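Local coordinates for protein homospermidine synthase (Legionella pneumophila subsp. pneumophila str. Philadelphia 1, PDB 2PH5) that binds NAD and probably catalyses formation of the polyamine homospermidine, at residues A27-I32 / Q57-S62; F166-L171 / A189-L194; I182-N187 / E420-Y425. All coordinates share one frame; numbering follows the deposited sequence.

Contact 1 (A27-I32 / Q57-S62); sequences ALMPLI and QQYGVS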
loop_
_atom_site.group_PDB
_atom_site.type_symbol
_atom_site.label_atom_id
_atom_site.label_comp_id
_atom_site.label_asym_id
_atom_site.label_seq_id
_atom_site.Cartn_x
_atom_site.Cartn_y
_atom_site.Cartn_z
ATOM N N ALA A 27 24.109 8.156 12.678
ATOM C CA ALA A 27 23.493 7.536 13.845
ATOM C C ALA A 27 24.489 6.803 14.740
ATOM O O ALA A 27 24.177 6.481 15.883
ATOM C CB ALA A 27 22.392 6.585 13.405
ATOM N N LEU A 28 25.681 6.538 14.215
ATOM C CA LEU A 28 26.703 5.826 14.969
ATOM C C LEU A 28 27.440 6.746 15.936
ATOM O O LEU A 28 27.761 6.351 17.053
ATOM C CB LEU A 28 27.716 5.208 14.011
ATOM C CG LEU A 28 28.286 3.823 14.342
ATOM C CD1 LEU A 28 29.557 3.616 13.544
ATOM C CD2 LEU A 28 28.576 3.687 15.808
HETATM N N MSE A 29 27.693 7.974 15.498
HETATM C CA MSE A 29 28.419 8.960 16.292
HETATM C C MSE A 29 28.152 8.912 17.790
HETATM O O MSE A 29 29.076 8.727 18.585
HETATM C CB MSE A 29 28.130 10.361 15.771
HETATM C CG MSE A 29 28.811 10.660 14.468
HETATM SE SE MSE A 29 30.706 10.821 14.718
HETATM C CE MSE A 29 30.854 12.745 14.577
ATOM N N PRO A 30 26.885 9.079 18.198
ATOM C CA PRO A 30 26.527 9.050 19.616
ATOM C C PRO A 30 27.020 7.814 20.373
ATOM O O PRO A 30 27.536 7.932 21.485
ATOM C CB PRO A 30 25.006 9.125 19.582
ATOM C CG PRO A 30 24.747 9.935 18.360
ATOM C CD PRO A 30 25.693 9.338 17.371
ATOM N N LEU A 31 26.861 6.636 19.775
ATOM C CA LEU A 31 27.268 5.391 20.425
ATOM C C LEU A 31 28.778 5.245 20.612
ATOM O O LEU A 31 29.235 4.578 21.538
ATOM C CB LEU A 31 26.714 4.171 19.657
ATOM C CG LEU A 31 25.252 3.772 19.912
ATOM C CD1 LEU A 31 24.346 4.904 19.495
ATOM C CD2 LEU A 31 24.889 2.500 19.143
ATOM N N ILE A 32 29.555 5.872 19.740
ATOM C CA ILE A 32 31.002 5.787 19.846
ATOM C C ILE A 32 31.510 6.600 21.036
ATOM O O ILE A 32 32.378 6.150 21.789
ATOM C CB ILE A 32 31.666 6.301 18.575
ATOM C CG1 ILE A 32 31.082 5.567 17.366
ATOM C CG2 ILE A 32 33.168 6.095 18.663
ATOM C CD1 ILE A 32 31.589 6.071 16.036
ATOM N N GLN A 57 29.549 18.584 13.556
ATOM C CA GLN A 57 29.851 19.822 14.265
ATOM C C GLN A 57 29.534 19.770 15.759
ATOM O O GLN A 57 30.223 20.397 16.563
ATOM C CB GLN A 57 29.111 21.008 13.639
ATOM C CG GLN A 57 29.518 21.332 12.220
ATOM C CD GLN A 57 28.662 20.618 11.191
ATOM O OE1 GLN A 57 28.417 19.412 11.296
ATOM N NE2 GLN A 57 28.206 21.361 10.183
ATOM N N GLN A 58 28.499 19.025 16.128
ATOM C CA GLN A 58 28.116 18.913 17.526
ATOM C C GLN A 58 29.162 18.152 18.322
ATOM O O GLN A 58 29.408 18.456 19.489
ATOM C CB GLN A 58 26.767 18.212 17.656
ATOM C CG GLN A 58 25.625 18.963 16.990
ATOM C CD GLN A 58 25.164 20.181 17.773
ATOM O OE1 GLN A 58 24.296 20.930 17.316
ATOM N NE2 GLN A 58 25.733 20.382 18.960
ATOM N N TYR A 59 29.785 17.164 17.689
ATOM C CA TYR A 59 30.805 16.374 18.359
ATOM C C TYR A 59 32.205 16.915 18.105
ATOM O O TYR A 59 33.161 16.525 18.777
ATOM C CB TYR A 59 30.703 14.915 17.913
ATOM C CG TYR A 59 29.459 14.227 18.433
ATOM C CD1 TYR A 59 29.394 13.766 19.752
ATOM C CD2 TYR A 59 28.331 14.069 17.620
ATOM C CE1 TYR A 59 28.241 13.166 20.251
ATOM C CE2 TYR A 59 27.172 13.473 18.106
ATOM C CZ TYR A 59 27.137 13.026 19.426
ATOM O OH TYR A 59 25.992 12.456 19.926
ATOM N N GLY A 60 32.317 17.822 17.139
ATOM C CA GLY A 60 33.610 18.401 16.814
ATOM C C GLY A 60 34.539 17.406 16.139
ATOM O O GLY A 60 35.735 17.351 16.435
ATOM N N VAL A 61 33.988 16.611 15.231
ATOM C CA VAL A 61 34.781 15.625 14.524
ATOM C C VAL A 61 35.083 16.114 13.119
ATOM O O VAL A 61 34.194 16.570 12.402
ATOM C CB VAL A 61 34.047 14.251 14.494
ATOM C CG1 VAL A 61 34.749 13.278 13.568
ATOM C CG2 VAL A 61 34.001 13.675 15.908
ATOM N N SER A 62 36.355 16.040 12.749
ATOM C CA SER A 62 36.819 16.462 11.432
ATOM C C SER A 62 36.019 15.771 10.324
ATOM O O SER A 62 35.695 14.590 10.428
ATOM C CB SER A 62 38.311 16.122 11.304
ATOM O OG SER A 62 38.770 16.263 9.974
#
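M29 and P30 on helix 23-35 meet Y59, in the last turn of helix 55-59, and V61 just beyond it, in the NAD-binding Rossmann domain. Each helix follows a strand of the parallel sheet (16-19 and 43-47 respectively), so the contact joins two successive beta-alpha units. No hydrogen bond links the segments, and the apolar contacts fall into two groups. In the first, selenomethionine M29 and V61 meet tip to tip: the M29 chain, bent at chi2 and again at chi3 (-105°), brings its terminal CE to 3.5 Å from V61 CB. M29 and V61 both pack on I45 of strand 43-47, and M29 also touches F21, an NAD-binding residue. V61 follows G60, which, with phi 70°, is the C-prime residue of a Schellman motif, with V61 N bonded back to A56 O; the motif ends the helix and the chain goes on into strand 62-65. The second group centres on the tyrosine. M29 CE lies 4.0 Å from Y59 CB, and the Y59 ring lies obliquely against M29 CB and P30 CA, with M29 CB 4.0 Å from Y59 CE2, while F33 packs nearly parallel to it. P30 crosses the tyrosine at about a right angle, and P30 CG lies 3.2 Å from Y59 OH.

Contact 2 (F166-L171 / A189-L194); sequences FIKEAL and AEWANL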
loop_
_atom_site.group_PDB
_atom_site.type_symbol
_atom_site.label_atom_id
_atom_site.label_comp_id
_atom_site.label_asym_id
_atom_site.label_seq_id
_atom_site.Cartn_x
_atom_site.Cartn_y
_atom_site.Cartn_z
ATOM N N PHE A 166 20.389 -13.446 17.008
ATOM C CA PHE A 166 19.061 -13.719 17.551
ATOM C C PHE A 166 18.681 -15.173 17.280
ATOM O O PHE A 166 18.029 -15.816 18.102
ATOM C CB PHE A 166 17.993 -12.787 16.947
ATOM C CG PHE A 166 18.018 -11.368 17.482
ATOM C CD1 PHE A 166 18.495 -11.087 18.762
ATOM C CD2 PHE A 166 17.503 -10.318 16.714
ATOM C CE1 PHE A 166 18.457 -9.783 19.272
ATOM C CE2 PHE A 166 17.457 -9.006 17.211
ATOM C CZ PHE A 166 17.934 -8.738 18.492
ATOM N N ILE A 167 19.092 -15.699 16.132
ATOM C CA ILE A 167 18.763 -17.078 15.809
ATOM C C ILE A 167 19.406 -18.035 16.812
ATOM O O ILE A 167 18.750 -18.948 17.312
ATOM C CB ILE A 167 19.187 -17.425 14.364
ATOM C CG1 ILE A 167 18.156 -16.840 13.389
ATOM C CG2 ILE A 167 19.307 -18.942 14.192
ATOM C CD1 ILE A 167 18.517 -16.979 11.920
ATOM N N LYS A 168 20.676 -17.813 17.129
ATOM C CA LYS A 168 21.370 -18.670 18.086
ATOM C C LYS A 168 20.714 -18.570 19.459
ATOM O O LYS A 168 20.551 -19.571 20.152
ATOM C CB LYS A 168 22.839 -18.265 18.212
ATOM C CG LYS A 168 23.696 -18.558 17.002
ATOM C CD LYS A 168 25.097 -18.043 17.242
ATOM C CE LYS A 168 26.064 -18.446 16.139
ATOM N NZ LYS A 168 27.455 -18.071 16.527
ATOM N N GLU A 169 20.350 -17.358 19.861
ATOM C CA GLU A 169 19.724 -17.166 21.163
ATOM C C GLU A 169 18.416 -17.942 21.229
ATOM O O GLU A 169 18.154 -18.654 22.200
ATOM C CB GLU A 169 19.473 -15.676 21.427
ATOM C CG GLU A 169 18.919 -15.364 22.819
ATOM C CD GLU A 169 19.956 -15.460 23.928
ATOM O OE1 GLU A 169 20.798 -16.380 23.886
ATOM O OE2 GLU A 169 19.920 -14.621 24.857
ATOM N N ALA A 170 17.607 -17.819 20.181
ATOM C CA ALA A 170 16.321 -18.507 20.123
ATOM C C ALA A 170 16.515 -20.020 20.118
ATOM O O ALA A 170 15.783 -20.755 20.783
ATOM C CB ALA A 170 15.546 -18.070 18.879
ATOM N N LEU A 171 17.503 -20.477 19.358
ATOM C CA LEU A 171 17.799 -21.898 19.272
ATOM C C LEU A 171 18.050 -22.462 20.670
ATOM O O LEU A 171 17.572 -23.546 21.004
ATOM C CB LEU A 171 19.015 -22.121 18.366
ATOM C CG LEU A 171 18.826 -23.026 17.139
ATOM C CD1 LEU A 171 17.468 -22.817 16.540
ATOM C CD2 LEU A 171 19.919 -22.753 16.117
ATOM N N ALA A 189 28.281 -26.878 12.296
ATOM C CA ALA A 189 27.653 -28.200 12.292
ATOM C C ALA A 189 26.811 -28.435 13.547
ATOM O O ALA A 189 25.698 -28.951 13.463
ATOM C CB ALA A 189 28.722 -29.286 12.161
ATOM N N GLU A 190 27.345 -28.060 14.706
ATOM C CA GLU A 190 26.626 -28.230 15.961
ATOM C C GLU A 190 25.385 -27.346 16.008
ATOM O O GLU A 190 24.349 -27.753 16.533
ATOM C CB GLU A 190 27.531 -27.910 17.157
ATOM C CG GLU A 190 28.725 -28.840 17.306
ATOM C CD GLU A 190 29.412 -28.700 18.655
ATOM O OE1 GLU A 190 29.799 -27.569 19.025
ATOM O OE2 GLU A 190 29.571 -29.728 19.345
ATOM N N TRP A 191 25.486 -26.135 15.464
ATOM C CA TRP A 191 24.346 -25.227 15.449
ATOM C C TRP A 191 23.280 -25.781 14.520
ATOM O O TRP A 191 22.089 -25.753 14.832
ATOM C CB TRP A 191 24.766 -23.831 14.980
ATOM C CG TRP A 191 25.352 -22.984 16.062
ATOM C CD1 TRP A 191 26.631 -22.516 16.136
ATOM C CD2 TRP A 191 24.680 -22.500 17.233
ATOM N NE1 TRP A 191 26.797 -21.771 17.280
ATOM C CE2 TRP A 191 25.616 -21.748 17.970
ATOM C CE3 TRP A 191 23.379 -22.633 17.730
ATOM C CZ2 TRP A 191 25.289 -21.130 19.181
ATOM C CZ3 TRP A 191 23.055 -22.020 18.936
ATOM C CH2 TRP A 191 24.008 -21.277 19.647
ATOM N N ALA A 192 23.720 -26.285 13.373
ATOM C CA ALA A 192 22.807 -26.862 12.397
ATOM C C ALA A 192 22.121 -28.065 13.031
ATOM O O ALA A 192 20.910 -28.233 12.915
ATOM C CB ALA A 192 23.576 -27.289 11.157
ATOM N N ASN A 193 22.910 -28.890 13.714
ATOM C CA ASN A 193 22.400 -30.087 14.367
ATOM C C ASN A 193 21.332 -29.760 15.408
ATOM O O ASN A 193 20.319 -30.453 15.497
ATOM C CB ASN A 193 23.561 -30.855 14.995
ATOM C CG ASN A 193 23.102 -31.887 15.991
ATOM O OD1 ASN A 193 22.964 -31.592 17.183
ATOM N ND2 ASN A 193 22.845 -33.105 15.513
ATOM N N LEU A 194 21.566 -28.711 16.194
ATOM C CA LEU A 194 20.608 -28.275 17.203
ATOM C C LEU A 194 19.331 -27.814 16.517
ATOM O O LEU A 194 18.234 -28.040 17.020
ATOM C CB LEU A 194 21.172 -27.120 18.035
ATOM C CG LEU A 194 20.144 -26.414 18.933
ATOM C CD1 LEU A 194 19.604 -27.389 19.951
ATOM C CD2 LEU A 194 20.775 -25.223 19.621
HETATM O O HOH W 1 29.349 -20.143 17.327
#
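K168 lays its hydrocarbon chain across one face of the W191 indole. The CH-pi contact is almost vertical: K168 CG stands 3.7 Å from the centroid of the W191 six-membered ring, only 9° off the ring normal. At one end of the overlap K168 CB is 3.5 Å from W191 CH2; from there the chain, extended beyond CG, runs over the rings until K168 CE is 3.6 Å from W191 NE1. A water at the indole edge, in the ring plane, accepts from W191 NE1 (3.0 Å) and from K168 NZ (2.9 Å). The ammonium also donates to the backbone carbonyl of E419 and, weakly, to that of V421, so the lysine is held at its charged end as well as along its stem. One turn on in the first helix, L171 CD2 reaches W191 CE3 at 3.8 Å, and L171 CB lies 3.8 Å from L194 CD2 as the two leucines lie alongside each other, pointing opposite ways. F302 and P185 add further packing to the tryptophan. A170 and L171 rest on L363 of strand 352-364. Segments 166-171 and 189-194 cross at 54°, their axes 11.0 Å apart at closest approach. Helix 188-197 packs against helix 158-176, which rests on strands 352-364 and 370-378 of the mixed sheet in the alpha/beta C-terminal domain of the saccharopine dehydrogenase family.

Contact 3 (I182-N187 / E420-Y425); sequences INRPKN and EVDHQY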
loop_
_atom_site.group_PDB
_atom_site.type_symbol
_atom_site.label_atom_id
_atom_site.label_comp_id
_atom_site.label_asym_id
_atom_site.label_seq_id
_atom_site.Cartn_x
_atom_site.Cartn_y
_atom_site.Cartn_z
ATOM N N ILE A 182 21.959 -29.085 27.108
ATOM C CA ILE A 182 23.223 -29.357 26.439
ATOM C C ILE A 182 24.199 -28.202 26.598
ATOM O O ILE A 182 23.930 -27.246 27.328
ATOM C CB ILE A 182 23.012 -29.630 24.929
ATOM C CG1 ILE A 182 22.614 -28.344 24.190
ATOM C CG2 ILE A 182 21.941 -30.695 24.750
ATOM C CD1 ILE A 182 21.248 -27.797 24.545
ATOM N N ASN A 183 25.336 -28.299 25.919
ATOM C CA ASN A 183 26.347 -27.255 25.986
ATOM C C ASN A 183 26.169 -26.323 24.795
ATOM O O ASN A 183 25.676 -26.735 23.746
ATOM C CB ASN A 183 27.756 -27.859 25.953
ATOM C CG ASN A 183 27.943 -28.973 26.970
ATOM O OD1 ASN A 183 27.427 -30.079 26.797
ATOM N ND2 ASN A 183 28.681 -28.686 28.036
ATOM N N ARG A 184 26.566 -25.066 24.963
ATOM C CA ARG A 184 26.451 -24.088 23.891
ATOM C C ARG A 184 27.328 -24.558 22.729
ATOM O O ARG A 184 28.550 -24.629 22.857
ATOM C CB ARG A 184 26.913 -22.713 24.385
ATOM C CG ARG A 184 26.329 -21.546 23.601
ATOM C CD ARG A 184 27.380 -20.797 22.802
ATOM N NE ARG A 184 28.308 -20.049 23.646
ATOM C CZ ARG A 184 27.954 -19.098 24.508
ATOM N NH1 ARG A 184 28.881 -18.471 25.228
ATOM N NH2 ARG A 184 26.678 -18.775 24.664
ATOM N N PRO A 185 26.710 -24.886 21.582
ATOM C CA PRO A 185 27.432 -25.355 20.393
ATOM C C PRO A 185 28.495 -24.381 19.906
ATOM O O PRO A 185 28.375 -23.174 20.101
ATOM C CB PRO A 185 26.315 -25.566 19.372
ATOM C CG PRO A 185 25.283 -24.579 19.792
ATOM C CD PRO A 185 25.280 -24.701 21.283
ATOM N N LYS A 186 29.541 -24.909 19.275
ATOM C CA LYS A 186 30.615 -24.057 18.779
ATOM C C LYS A 186 30.617 -23.914 17.265
ATOM O O LYS A 186 30.272 -22.864 16.726
ATOM C CB LYS A 186 31.980 -24.584 19.229
ATOM C CG LYS A 186 32.120 -24.772 20.730
ATOM C CD LYS A 186 31.707 -26.172 21.154
ATOM C CE LYS A 186 32.647 -27.217 20.575
ATOM N NZ LYS A 186 34.057 -27.007 21.026
ATOM N N ASN A 187 31.014 -24.971 16.577
ATOM C CA ASN A 187 31.071 -24.936 15.127
ATOM C C ASN A 187 29.676 -24.847 14.515
ATOM O O ASN A 187 28.663 -25.032 15.199
ATOM C CB ASN A 187 31.768 -26.192 14.633
ATOM C CG ASN A 187 31.085 -27.437 15.114
ATOM O OD1 ASN A 187 29.976 -27.745 14.690
ATOM N ND2 ASN A 187 31.728 -28.151 16.026
ATOM N N GLU A 420 30.232 -16.347 13.056
ATOM C CA GLU A 420 31.415 -16.806 13.764
ATOM C C GLU A 420 31.660 -16.049 15.074
ATOM O O GLU A 420 32.681 -16.263 15.738
ATOM C CB GLU A 420 32.639 -16.661 12.869
ATOM C CG GLU A 420 32.612 -17.524 11.628
ATOM C CD GLU A 420 33.603 -17.044 10.585
ATOM O OE1 GLU A 420 33.291 -16.056 9.884
ATOM O OE2 GLU A 420 34.698 -17.640 10.475
ATOM N N VAL A 421 30.735 -15.170 15.448
ATOM C CA VAL A 421 30.874 -14.392 16.677
ATOM C C VAL A 421 29.920 -14.886 17.763
ATOM O O VAL A 421 28.779 -15.270 17.477
ATOM C CB VAL A 421 30.601 -12.890 16.398
ATOM C CG1 VAL A 421 30.878 -12.050 17.638
ATOM C CG2 VAL A 421 31.453 -12.431 15.230
ATOM N N ASP A 422 30.393 -14.873 19.008
ATOM C CA ASP A 422 29.603 -15.322 20.158
ATOM C C ASP A 422 28.388 -14.413 20.355
ATOM O O ASP A 422 28.524 -13.241 20.708
ATOM C CB ASP A 422 30.488 -15.320 21.414
ATOM C CG ASP A 422 29.742 -15.753 22.653
ATOM O OD1 ASP A 422 28.986 -16.751 22.579
ATOM O OD2 ASP A 422 29.920 -15.109 23.702
ATOM N N HIS A 423 27.198 -14.965 20.137
ATOM C CA HIS A 423 25.970 -14.184 20.244
ATOM C C HIS A 423 25.753 -13.469 21.590
ATOM O O HIS A 423 25.345 -12.305 21.619
ATOM C CB HIS A 423 24.764 -15.073 19.912
ATOM C CG HIS A 423 24.560 -16.186 20.887
ATOM N ND1 HIS A 423 25.470 -17.208 21.045
ATOM C CD2 HIS A 423 23.592 -16.393 21.810
ATOM C CE1 HIS A 423 25.074 -17.993 22.031
ATOM N NE2 HIS A 423 23.938 -17.520 22.513
ATOM N N GLN A 424 26.047 -14.155 22.693
ATOM C CA GLN A 424 25.872 -13.587 24.027
ATOM C C GLN A 424 26.724 -12.332 24.241
ATOM O O GLN A 424 26.286 -11.367 24.870
ATOM C CB GLN A 424 26.195 -14.647 25.089
ATOM C CG GLN A 424 25.990 -14.189 26.525
ATOM C CD GLN A 424 26.433 -15.226 27.555
ATOM O OE1 GLN A 424 26.720 -14.883 28.710
ATOM N NE2 GLN A 424 26.484 -16.498 27.146
ATOM N N TYR A 425 27.939 -12.344 23.711
ATOM C CA TYR A 425 28.831 -11.200 23.832
ATOM C C TYR A 425 28.193 -9.989 23.166
ATOM O O TYR A 425 28.103 -8.906 23.757
ATOM C CB TYR A 425 30.152 -11.510 23.144
ATOM C CG TYR A 425 31.185 -10.409 23.186
ATOM C CD1 TYR A 425 32.317 -10.533 23.994
ATOM C CD2 TYR A 425 31.077 -9.284 22.359
ATOM C CE1 TYR A 425 33.325 -9.577 23.972
ATOM C CE2 TYR A 425 32.079 -8.318 22.329
ATOM C CZ TYR A 425 33.204 -8.475 23.137
ATOM O OH TYR A 425 34.222 -7.552 23.085
#
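D422 OD1 sits above the guanidinium of R184, 3.2 Å from R184 NH1, in a salt bridge of charges alone. The oxygen lies 3.1 Å above the guanidinium plane, over its centre, and no N-H points at it; the carboxylate and guanidinium planes are 59° apart. The attraction is therefore electrostatic and carries little of the directional hold that an in-plane pair would give. The other carboxylate oxygen is turned to a different task. D422 is the N-cap of helix 423-430, and its OD2 accepts a weak, bent bond from the backbone N of Y425 (3.4 Å). A negative charge at this helix start is probably favoured by the helix dipole as well as by the nearby arginine. A side-chain N-cap also occurs on the other segment, at the start of helix 188-197: N187 OD1 accepts from the backbone N of E190, and E190 OE1 in turn accepts from K186 N. R184 reaches across from this loop by a chain bent at chi2 and chi3, passing the imidazole of H423 on its way. There R184 CD lies at the ring edge, in its plane, 3.7 Å from H423 CE1, while the guanidinium stands nearly perpendicular to the imidazole. The amide of Q424 lies at the guanidinium edge. H423, beside the arginine, also packs on H165, E169 and L172 of helix 158-176, and V421 touches the same helix at H165.

From the N terminus, contact 1 closes a short loop within the Rossmann domain, pairing helices 23-35 and 55-59 around strand 43-47. It is finished before the other two begin, and its nearest atoms lie about 13 Å from either. Contact 2 then opens in helix 158-176 and closes in helix 188-197, but contact 3 opens between these two, at 182-187, and closes only at 420-425, so the pair cross along the chain. Their centres are about 8 Å apart and they touch, for example through P185 on E190. Contact 2 ties helix 188-197 to helix 158-176, and contact 3 ties the loop between them to the start of helix 423-430.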